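Local coordinates for geranylgeranyl pyrophosphate synthetase (Pyrococcus horikoshii, PDB 1WY0), which probably condenses isopentenyl diphosphate with allylic diphosphates to make the 20-carbon isoprenoid geranylgeranyl diphosphate, as trans-prenyltransferases of its family do, at residues 135-140 / 195-200; 73-78 / 183-188; 8-13 / 327-332. All blocks are in the same frame, centred on the assembly; numbering follows the deposited sequence.

Contact 1. Residues 135-140 / 195-200; sequences KARVLE and DNEEYI
R137 and E197 reach for each other from opposite directions and join helix 132-159 to the first turn of helix 197-224 by a salt bridge. The arginine runs out fully extended, CG anti to the backbone N (chi1 -169°), and this length lets it span backbones whose nearest CA atoms, those of R137 and D195, stand 11.5 Å apart. E197 is bent at chi2, which turns its carboxylate back to the guanidinium. The two flat groups meet with their planes 30° apart. R137 NH2 donates to the syn lone pair of E197 OE1 at 3.0 Å, from a position where the oxygen lies 22° out of the guanidinium plane; weak bonds from NH1 and NH2 to E197 OE2 add to it, so both oxygens are engaged. In the all-helical polyprenyl synthetase fold this bridge lies beside helix 167-193, the intervening helix, whose I191 touches both R137 and I200. I200 CD1 comes up to the guanidinium obliquely, 3.6 Å from R137 NH1, and gives the charged group an apolar neighbour. N196 is the N-cap of helix 197-224: its OD1 takes E198 N at 2.7 Å and, from well above the carbonyl plane, Y199 N at 3.2 Å. The amide ND2 of N196 meanwhile sits 3.2 Å above the ring of Y199, over its centre. D195 OD1 instead pairs with K134, one turn before R137.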
loop_
_atom_site.group_PDB
_atom_site.type_symbol
_atom_site.label_atom_id
_atom_site.label_comp_id
_atom_site.label_asym_id
_atom_site.label_seq_id
_atom_site.Cartn_x
_atom_site.Cartn_y
_atom_site.Cartn_z
ATOM N N LYS A 135 -15.203 -11.036 -11.856
ATOM C CA LYS A 135 -14.243 -10.796 -10.779
ATOM C C LYS A 135 -12.858 -10.446 -11.320
ATOM O O LYS A 135 -12.227 -9.470 -10.932
ATOM C CB LYS A 135 -14.153 -12.080 -9.947
ATOM C CG LYS A 135 -13.630 -11.829 -8.529
ATOM C CD LYS A 135 -14.353 -12.689 -7.489
ATOM C CE LYS A 135 -13.665 -12.660 -6.121
ATOM N NZ LYS A 135 -14.300 -13.626 -5.227
ATOM N N ALA A 136 -12.360 -11.321 -12.209
ATOM C CA ALA A 136 -11.024 -11.110 -12.756
ATOM C C ALA A 136 -10.910 -9.761 -13.474
ATOM O O ALA A 136 -9.877 -9.108 -13.481
ATOM C CB ALA A 136 -10.715 -12.252 -13.727
ATOM N N ARG A 137 -12.018 -9.360 -14.124
ATOM C CA ARG A 137 -12.002 -8.100 -14.867
ATOM C C ARG A 137 -12.179 -6.887 -13.945
ATOM O O ARG A 137 -11.823 -5.766 -14.282
ATOM C CB ARG A 137 -13.131 -8.142 -15.904
ATOM C CG ARG A 137 -13.030 -6.989 -16.905
ATOM C CD ARG A 137 -14.256 -6.892 -17.828
ATOM N NE ARG A 137 -14.127 -5.718 -18.697
ATOM C CZ ARG A 137 -15.134 -5.414 -19.538
ATOM N NH1 ARG A 137 -16.225 -6.159 -19.580
ATOM N NH2 ARG A 137 -15.020 -4.345 -20.326
ATOM N N VAL A 138 -12.735 -7.110 -12.759
ATOM C CA VAL A 138 -12.923 -6.038 -11.786
ATOM C C VAL A 138 -11.594 -5.801 -11.068
ATOM O O VAL A 138 -11.176 -4.664 -10.880
ATOM C CB VAL A 138 -14.013 -6.403 -10.744
ATOM C CG1 VAL A 138 -14.017 -5.388 -9.604
ATOM C CG2 VAL A 138 -15.386 -6.424 -11.411
ATOM N N LEU A 139 -10.935 -6.885 -10.675
ATOM C CA LEU A 139 -9.651 -6.802 -9.995
ATOM C C LEU A 139 -8.663 -6.042 -10.865
ATOM O O LEU A 139 -7.894 -5.226 -10.363
ATOM C CB LEU A 139 -9.101 -8.200 -9.715
ATOM C CG LEU A 139 -7.660 -8.308 -9.194
ATOM C CD1 LEU A 139 -7.558 -7.702 -7.813
ATOM C CD2 LEU A 139 -7.238 -9.757 -9.157
ATOM N N GLU A 140 -8.699 -6.301 -12.170
ATOM C CA GLU A 140 -7.786 -5.663 -13.108
ATOM C C GLU A 140 -8.068 -4.188 -13.383
ATOM O O GLU A 140 -7.166 -3.442 -13.772
ATOM C CB GLU A 140 -7.748 -6.449 -14.425
ATOM C CG GLU A 140 -7.079 -5.707 -15.566
ATOM C CD GLU A 140 -6.718 -6.610 -16.736
ATOM O OE1 GLU A 140 -7.432 -7.615 -16.964
ATOM O OE2 GLU A 140 -5.724 -6.307 -17.436
ATOM N N ASP A 195 -22.840 -6.703 -19.968
ATOM C CA ASP A 195 -21.787 -7.132 -20.883
ATOM C C ASP A 195 -21.797 -6.297 -22.168
ATOM O O ASP A 195 -21.369 -6.726 -23.232
ATOM C CB ASP A 195 -22.015 -8.607 -21.225
ATOM C CG ASP A 195 -21.438 -9.480 -20.119
ATOM O OD1 ASP A 195 -20.216 -9.639 -20.092
ATOM O OD2 ASP A 195 -22.205 -9.982 -19.303
ATOM N N ASN A 196 -22.354 -5.077 -22.044
ATOM C CA ASN A 196 -22.410 -4.182 -23.195
ATOM C C ASN A 196 -21.225 -3.212 -23.202
ATOM O O ASN A 196 -21.183 -2.224 -22.481
ATOM C CB ASN A 196 -23.724 -3.402 -23.126
ATOM C CG ASN A 196 -23.858 -2.530 -24.348
ATOM O OD1 ASN A 196 -22.880 -2.062 -24.921
ATOM N ND2 ASN A 196 -25.121 -2.303 -24.746
ATOM N N GLU A 197 -20.221 -3.550 -24.033
ATOM C CA GLU A 197 -18.990 -2.770 -24.046
ATOM C C GLU A 197 -19.226 -1.299 -24.394
ATOM O O GLU A 197 -18.363 -0.446 -24.232
ATOM C CB GLU A 197 -18.038 -3.397 -25.065
ATOM C CG GLU A 197 -17.537 -4.773 -24.625
ATOM C CD GLU A 197 -16.860 -4.651 -23.279
ATOM O OE1 GLU A 197 -16.125 -3.695 -23.077
ATOM O OE2 GLU A 197 -17.069 -5.525 -22.440
ATOM N N GLU A 198 -20.427 -1.015 -24.932
ATOM C CA GLU A 198 -20.713 0.368 -25.290
ATOM C C GLU A 198 -21.142 1.173 -24.064
ATOM O O GLU A 198 -20.841 2.351 -23.913
ATOM C CB GLU A 198 -21.828 0.372 -26.336
ATOM C CG GLU A 198 -21.616 1.438 -27.411
ATOM C CD GLU A 198 -20.166 1.440 -27.843
ATOM O OE1 GLU A 198 -19.321 1.855 -27.062
ATOM O OE2 GLU A 198 -19.896 1.046 -28.976
ATOM N N TYR A 199 -21.916 0.500 -23.189
ATOM C CA TYR A 199 -22.262 1.117 -21.914
ATOM C C TYR A 199 -20.999 1.418 -21.104
ATOM O O TYR A 199 -20.757 2.528 -20.647
ATOM C CB TYR A 199 -23.125 0.131 -21.123
ATOM C CG TYR A 199 -24.461 -0.049 -21.753
ATOM C CD1 TYR A 199 -25.300 -1.066 -21.299
ATOM C CD2 TYR A 199 -24.909 0.817 -22.751
ATOM C CE1 TYR A 199 -26.574 -1.208 -21.825
ATOM C CE2 TYR A 199 -26.182 0.668 -23.286
ATOM C CZ TYR A 199 -27.010 -0.342 -22.829
ATOM O OH TYR A 199 -28.285 -0.488 -23.344
ATOM N N ILE A 200 -20.201 0.352 -20.899
ATOM C CA ILE A 200 -18.999 0.481 -20.083
ATOM C C ILE A 200 -18.096 1.621 -20.565
ATOM O O ILE A 200 -17.511 2.363 -19.787
ATOM C CB ILE A 200 -18.242 -0.849 -20.123
ATOM C CG1 ILE A 200 -19.043 -1.936 -19.399
ATOM C CG2 ILE A 200 -16.893 -0.701 -19.398
ATOM C CD1 ILE A 200 -18.453 -3.333 -19.602
#

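Contact 2. Residues 73-78 / 183-188; sequences VAIELI and EASAKV
The helical segments 73-78 and 183-188 come close at I75 and S185, whose CA atoms are 6.9 Å apart, a short separation consistent with the small side chains of A184 and S185. I75 carries this contact: its side chain sets out toward the other helix, and both of its branches are used. CG1 lies anti to the carbonyl carbon (chi1 -70°) and chi2 is extended at -166°, which carries CD1 out against the backbone of the partner helix. There it presses on S185 CA at 3.5 Å, tighter than usual for two carbons, and also lies 3.7 Å from S185 N. The same methyl is 3.9 Å from A184 O and 4.4 Å from A184 CB, so it rests against the main chain more closely than against the alanine methyl. The other branch, CG2, meets the serine hydroxyl, with I75 CG2 at 3.5 Å from S185 OG. This is van der Waals contact only; the hydroxyl is hydrogen-bonded to the carbonyl oxygen of L181, one turn earlier in its own helix, and this buried polar atom is thereby satisfied within helix 167-193. R50 of helix 49-57 touches both I75 and S185. Helix 132-159 packs on A184 through V141 and A145, while its I142 meets I78. Helix 107-126 covers A74 and L77, and helix 197-224 lies against A186 and K187, so the pair is enclosed within the helical bundle of the polyprenyl synthetase fold.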
loop_
_atom_site.group_PDB
_atom_site.type_symbol
_atom_site.label_atom_id
_atom_site.label_comp_id
_atom_site.label_asym_id
_atom_site.label_seq_id
_atom_site.Cartn_x
_atom_site.Cartn_y
_atom_site.Cartn_z
ATOM N N VAL A 73 -16.928 -1.095 -1.946
ATOM C CA VAL A 73 -16.229 -0.904 -0.688
ATOM C C VAL A 73 -14.728 -0.827 -0.954
ATOM O O VAL A 73 -14.028 -0.011 -0.365
ATOM C CB VAL A 73 -16.531 -2.059 0.293
ATOM C CG1 VAL A 73 -15.578 -2.012 1.487
ATOM C CG2 VAL A 73 -17.972 -1.953 0.781
ATOM N N ALA A 74 -14.252 -1.676 -1.857
ATOM C CA ALA A 74 -12.843 -1.724 -2.223
ATOM C C ALA A 74 -12.392 -0.338 -2.650
ATOM O O ALA A 74 -11.379 0.195 -2.183
ATOM C CB ALA A 74 -12.643 -2.714 -3.368
ATOM N N ILE A 75 -13.163 0.245 -3.548
ATOM C CA ILE A 75 -12.859 1.564 -4.051
ATOM C C ILE A 75 -12.857 2.638 -2.962
ATOM O O ILE A 75 -12.013 3.533 -2.984
ATOM C CB ILE A 75 -13.828 1.935 -5.189
ATOM C CG1 ILE A 75 -13.504 1.062 -6.409
ATOM C CG2 ILE A 75 -13.721 3.425 -5.525
ATOM C CD1 ILE A 75 -14.143 1.530 -7.713
ATOM N N GLU A 76 -13.775 2.558 -2.003
ATOM C CA GLU A 76 -13.793 3.569 -0.943
ATOM C C GLU A 76 -12.606 3.366 -0.016
ATOM O O GLU A 76 -12.095 4.318 0.561
ATOM C CB GLU A 76 -15.090 3.516 -0.133
ATOM C CG GLU A 76 -15.203 4.595 0.961
ATOM C CD GLU A 76 -15.199 6.031 0.429
ATOM O OE1 GLU A 76 -15.101 6.236 -0.794
ATOM O OE2 GLU A 76 -15.294 6.977 1.250
ATOM N N LEU A 77 -12.179 2.122 0.141
ATOM C CA LEU A 77 -11.029 1.822 0.987
ATOM C C LEU A 77 -9.772 2.355 0.296
ATOM O O LEU A 77 -8.883 2.911 0.936
ATOM C CB LEU A 77 -10.914 0.310 1.220
ATOM C CG LEU A 77 -11.992 -0.227 2.165
ATOM C CD1 LEU A 77 -11.859 -1.744 2.347
ATOM C CD2 LEU A 77 -11.867 0.498 3.508
ATOM N N ILE A 78 -9.712 2.199 -1.017
ATOM C CA ILE A 78 -8.565 2.683 -1.770
ATOM C C ILE A 78 -8.510 4.195 -1.681
ATOM O O ILE A 78 -7.448 4.765 -1.457
ATOM C CB ILE A 78 -8.633 2.249 -3.248
ATOM C CG1 ILE A 78 -8.189 0.791 -3.368
ATOM C CG2 ILE A 78 -7.728 3.156 -4.103
ATOM C CD1 ILE A 78 -8.110 0.261 -4.780
ATOM N N GLU A 183 -13.218 7.019 -12.668
ATOM C CA GLU A 183 -13.547 6.244 -13.859
ATOM C C GLU A 183 -13.753 4.780 -13.473
ATOM O O GLU A 183 -14.699 4.131 -13.926
ATOM C CB GLU A 183 -12.419 6.343 -14.880
ATOM C CG GLU A 183 -12.502 5.301 -15.979
ATOM C CD GLU A 183 -11.369 5.413 -16.964
ATOM O OE1 GLU A 183 -10.569 4.472 -17.036
ATOM O OE2 GLU A 183 -11.261 6.443 -17.658
ATOM N N ALA A 184 -12.860 4.269 -12.632
ATOM C CA ALA A 184 -12.930 2.888 -12.179
ATOM C C ALA A 184 -14.232 2.608 -11.443
ATOM O O ALA A 184 -14.774 1.516 -11.536
ATOM C CB ALA A 184 -11.755 2.577 -11.278
ATOM N N SER A 185 -14.721 3.596 -10.701
ATOM C CA SER A 185 -15.963 3.460 -9.956
ATOM C C SER A 185 -17.120 3.163 -10.915
ATOM O O SER A 185 -17.865 2.199 -10.733
ATOM C CB SER A 185 -16.261 4.752 -9.185
ATOM O OG SER A 185 -15.226 5.064 -8.271
ATOM N N ALA A 186 -17.266 4.002 -11.932
ATOM C CA ALA A 186 -18.325 3.797 -12.917
ATOM C C ALA A 186 -18.095 2.529 -13.743
ATOM O O ALA A 186 -18.987 1.721 -13.967
ATOM C CB ALA A 186 -18.362 5.013 -13.843
ATOM N N LYS A 187 -16.852 2.391 -14.236
ATOM C CA LYS A 187 -16.537 1.253 -15.091
ATOM C C LYS A 187 -16.782 -0.085 -14.387
ATOM O O LYS A 187 -17.206 -1.067 -14.982
ATOM C CB LYS A 187 -15.073 1.369 -15.511
ATOM C CG LYS A 187 -14.590 0.134 -16.268
ATOM C CD LYS A 187 -13.185 0.321 -16.844
ATOM C CE LYS A 187 -13.066 -0.191 -18.282
ATOM N NZ LYS A 187 -12.530 0.865 -19.136
ATOM N N VAL A 188 -16.454 -0.119 -13.080
ATOM C CA VAL A 188 -16.661 -1.351 -12.328
ATOM C C VAL A 188 -18.143 -1.593 -12.043
ATOM O O VAL A 188 -18.595 -2.720 -11.878
ATOM C CB VAL A 188 -15.888 -1.255 -11.011
ATOM C CG1 VAL A 188 -16.493 -2.217 -9.989
ATOM C CG2 VAL A 188 -14.432 -1.615 -11.236
#

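Contact 3. Residues 8-13 / 327-332; sequences FARIKE and RMDLEL
R10 and D329 form a salt bridge between helix 3-25 and helix 325-336, joining segments near the two ends of the chain. A single carboxylate oxygen does the accepting. R10 NE donates to D329 OD2 at 2.7 Å with an N-H...O angle of 154°, and R10 NH2 adds a weak bond to the same oxygen at 3.3 Å. This is therefore a fork of two donors on one acceptor rather than a pairing of two nitrogens with two oxygens. D329 OD1 stands 3.9 Å from R10 NE and takes no part in the bonding between the segments. Seen from the arginine, OD2 lies at the guanidinium edge, close to its plane; seen from the aspartate, NE arrives from above the carboxylate plane, 41° out of it. The side chains cross at about a right angle, and their flat groups are turned 31° from one another. Bends at chi2 and chi3 fold the arginine chain and bring NE up to the aspartate. F52 and T56 of helix 49-57 pack against R10, and L7 touches D329, so the buried carboxylate has both an apolar neighbour and a cationic one. With R10 cut back to an alanine, both N-H donors to OD2 are gone, and the buried D329 carboxylate would probably be left without its cationic mate. Close by, F8 meets F336 edge-to-face, adding an aromatic tie between the same two helices. The arrangement is an interhelical salt bridge, here closing the N-terminal helix against the last helix in a protein of the all-helical polyprenyl synthetase fold.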
loop_
_atom_site.group_PDB
_atom_site.type_symbol
_atom_site.label_atom_id
_atom_site.label_comp_id
_atom_site.label_asym_id
_atom_site.label_seq_id
_atom_site.Cartn_x
_atom_site.Cartn_y
_atom_site.Cartn_z
ATOM N N PHE A 8 -29.126 13.434 -2.512
ATOM C CA PHE A 8 -28.301 13.209 -1.332
ATOM C C PHE A 8 -29.009 12.259 -0.383
ATOM O O PHE A 8 -28.380 11.632 0.470
ATOM C CB PHE A 8 -28.006 14.529 -0.619
ATOM C CG PHE A 8 -27.105 15.442 -1.395
ATOM C CD1 PHE A 8 -26.077 14.920 -2.180
ATOM C CD2 PHE A 8 -27.261 16.822 -1.324
ATOM C CE1 PHE A 8 -25.222 15.756 -2.882
ATOM C CE2 PHE A 8 -26.409 17.670 -2.023
ATOM C CZ PHE A 8 -25.387 17.132 -2.803
ATOM N N ALA A 9 -30.323 12.160 -0.540
ATOM C CA ALA A 9 -31.121 11.270 0.286
ATOM C C ALA A 9 -30.842 9.842 -0.167
ATOM O O ALA A 9 -30.767 8.921 0.645
ATOM C CB ALA A 9 -32.603 11.600 0.129
ATOM N N ARG A 10 -30.693 9.671 -1.476
ATOM C CA ARG A 10 -30.390 8.382 -2.052
ATOM C C ARG A 10 -28.958 8.005 -1.724
ATOM O O ARG A 10 -28.672 6.919 -1.237
ATOM C CB ARG A 10 -30.569 8.479 -3.567
ATOM C CG ARG A 10 -32.040 8.562 -3.973
ATOM C CD ARG A 10 -32.396 7.554 -5.072
ATOM N NE ARG A 10 -31.207 7.181 -5.843
ATOM C CZ ARG A 10 -30.574 6.048 -5.489
ATOM N NH1 ARG A 10 -31.023 5.323 -4.480
ATOM N NH2 ARG A 10 -29.507 5.643 -6.183
ATOM N N ILE A 11 -28.054 8.934 -2.013
ATOM C CA ILE A 11 -26.633 8.744 -1.753
ATOM C C ILE A 11 -26.435 8.291 -0.315
ATOM O O ILE A 11 -25.753 7.299 -0.057
ATOM C CB ILE A 11 -25.848 10.056 -1.969
ATOM C CG1 ILE A 11 -25.890 10.448 -3.441
ATOM C CG2 ILE A 11 -24.406 9.895 -1.501
ATOM C CD1 ILE A 11 -25.307 11.821 -3.717
ATOM N N LYS A 12 -27.046 9.020 0.615
ATOM C CA LYS A 12 -26.944 8.706 2.037
ATOM C C LYS A 12 -27.594 7.365 2.345
ATOM O O LYS A 12 -27.220 6.691 3.305
ATOM C CB LYS A 12 -27.615 9.794 2.874
ATOM C CG LYS A 12 -27.402 9.646 4.374
ATOM C CD LYS A 12 -28.178 10.705 5.146
ATOM C CE LYS A 12 -27.686 10.825 6.585
ATOM N NZ LYS A 12 -26.729 11.954 6.783
ATOM N N GLU A 13 -28.576 6.993 1.528
ATOM C CA GLU A 13 -29.291 5.732 1.693
ATOM C C GLU A 13 -28.353 4.566 1.392
ATOM O O GLU A 13 -28.290 3.592 2.146
ATOM C CB GLU A 13 -30.492 5.690 0.745
ATOM C CG GLU A 13 -31.519 4.627 1.061
ATOM C CD GLU A 13 -32.512 4.431 -0.073
ATOM O OE1 GLU A 13 -33.313 5.357 -0.342
ATOM O OE2 GLU A 13 -32.490 3.345 -0.696
ATOM N N ARG A 327 -29.496 6.458 -14.085
ATOM C CA ARG A 327 -28.891 7.404 -15.008
ATOM C C ARG A 327 -29.206 8.823 -14.570
ATOM O O ARG A 327 -28.391 9.730 -14.732
ATOM C CB ARG A 327 -29.397 7.195 -16.435
ATOM C CG ARG A 327 -28.716 8.129 -17.418
ATOM C CD ARG A 327 -29.691 8.855 -18.328
ATOM N NE ARG A 327 -29.910 8.129 -19.573
ATOM C CZ ARG A 327 -30.514 8.641 -20.641
ATOM N NH1 ARG A 327 -30.965 9.889 -20.619
ATOM N NH2 ARG A 327 -30.657 7.904 -21.734
ATOM N N MET A 328 -30.396 9.004 -14.010
ATOM C CA MET A 328 -30.825 10.313 -13.539
ATOM C C MET A 328 -29.864 10.834 -12.468
ATOM O O MET A 328 -29.325 11.938 -12.579
ATOM C CB MET A 328 -32.247 10.221 -12.975
ATOM C CG MET A 328 -32.801 11.538 -12.468
ATOM S SD MET A 328 -32.671 12.824 -13.717
ATOM C CE MET A 328 -34.279 12.659 -14.548
ATOM N N ASP A 329 -29.643 10.030 -11.435
ATOM C CA ASP A 329 -28.748 10.431 -10.361
ATOM C C ASP A 329 -27.335 10.717 -10.866
ATOM O O ASP A 329 -26.697 11.673 -10.426
ATOM C CB ASP A 329 -28.715 9.362 -9.270
ATOM C CG ASP A 329 -30.060 9.186 -8.587
ATOM O OD1 ASP A 329 -30.740 10.203 -8.325
ATOM O OD2 ASP A 329 -30.437 8.033 -8.300
ATOM N N LEU A 330 -26.850 9.897 -11.794
ATOM C CA LEU A 330 -25.517 10.092 -12.346
ATOM C C LEU A 330 -25.442 11.400 -13.112
ATOM O O LEU A 330 -24.376 12.003 -13.221
ATOM C CB LEU A 330 -25.132 8.935 -13.272
ATOM C CG LEU A 330 -24.934 7.546 -12.654
ATOM C CD1 LEU A 330 -24.442 6.584 -13.727
ATOM C CD2 LEU A 330 -23.928 7.617 -11.510
ATOM N N GLU A 331 -26.569 11.840 -13.658
ATOM C CA GLU A 331 -26.584 13.095 -14.393
ATOM C C GLU A 331 -26.689 14.244 -13.407
ATOM O O GLU A 331 -26.045 15.279 -13.573
ATOM C CB GLU A 331 -27.757 13.149 -15.371
ATOM C CG GLU A 331 -27.468 12.503 -16.715
ATOM C CD GLU A 331 -28.600 12.697 -17.709
ATOM O OE1 GLU A 331 -29.740 12.969 -17.271
ATOM O OE2 GLU A 331 -28.345 12.571 -18.927
ATOM N N LEU A 332 -27.506 14.059 -12.380
ATOM C CA LEU A 332 -27.665 15.093 -11.373
ATOM C C LEU A 332 -26.352 15.317 -10.620
ATOM O O LEU A 332 -25.918 16.455 -10.447
ATOM C CB LEU A 332 -28.782 14.721 -10.392
ATOM C CG LEU A 332 -30.218 14.906 -10.901
ATOM C CD1 LEU A 332 -31.219 14.630 -9.780
ATOM C CD2 LEU A 332 -30.387 16.332 -11.405
#

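Contacts 1 and 2 are neighbours, their centres 13 Å apart, and they touch: I200 CG2 packs on K187 CG, and V138 CG1 on V188 CG1, each pair at 4.0 Å. Along the chain their segments alternate. Contact 3 encloses both in the chain but touches neither; its centre is 22 Å from that of contact 1 and 17 Å from that of contact 2. Helix 49-57 links contacts 2 and 3, packing on both. Helix 69-90 of contact 2 ends in a DDxxD aspartate-rich motif, which in this family probably binds the magnesium-diphosphate substrate. The I75 side chain is about 13 Å from a mercury(II) ion bound in the crystal, for which no catalytic role is implied.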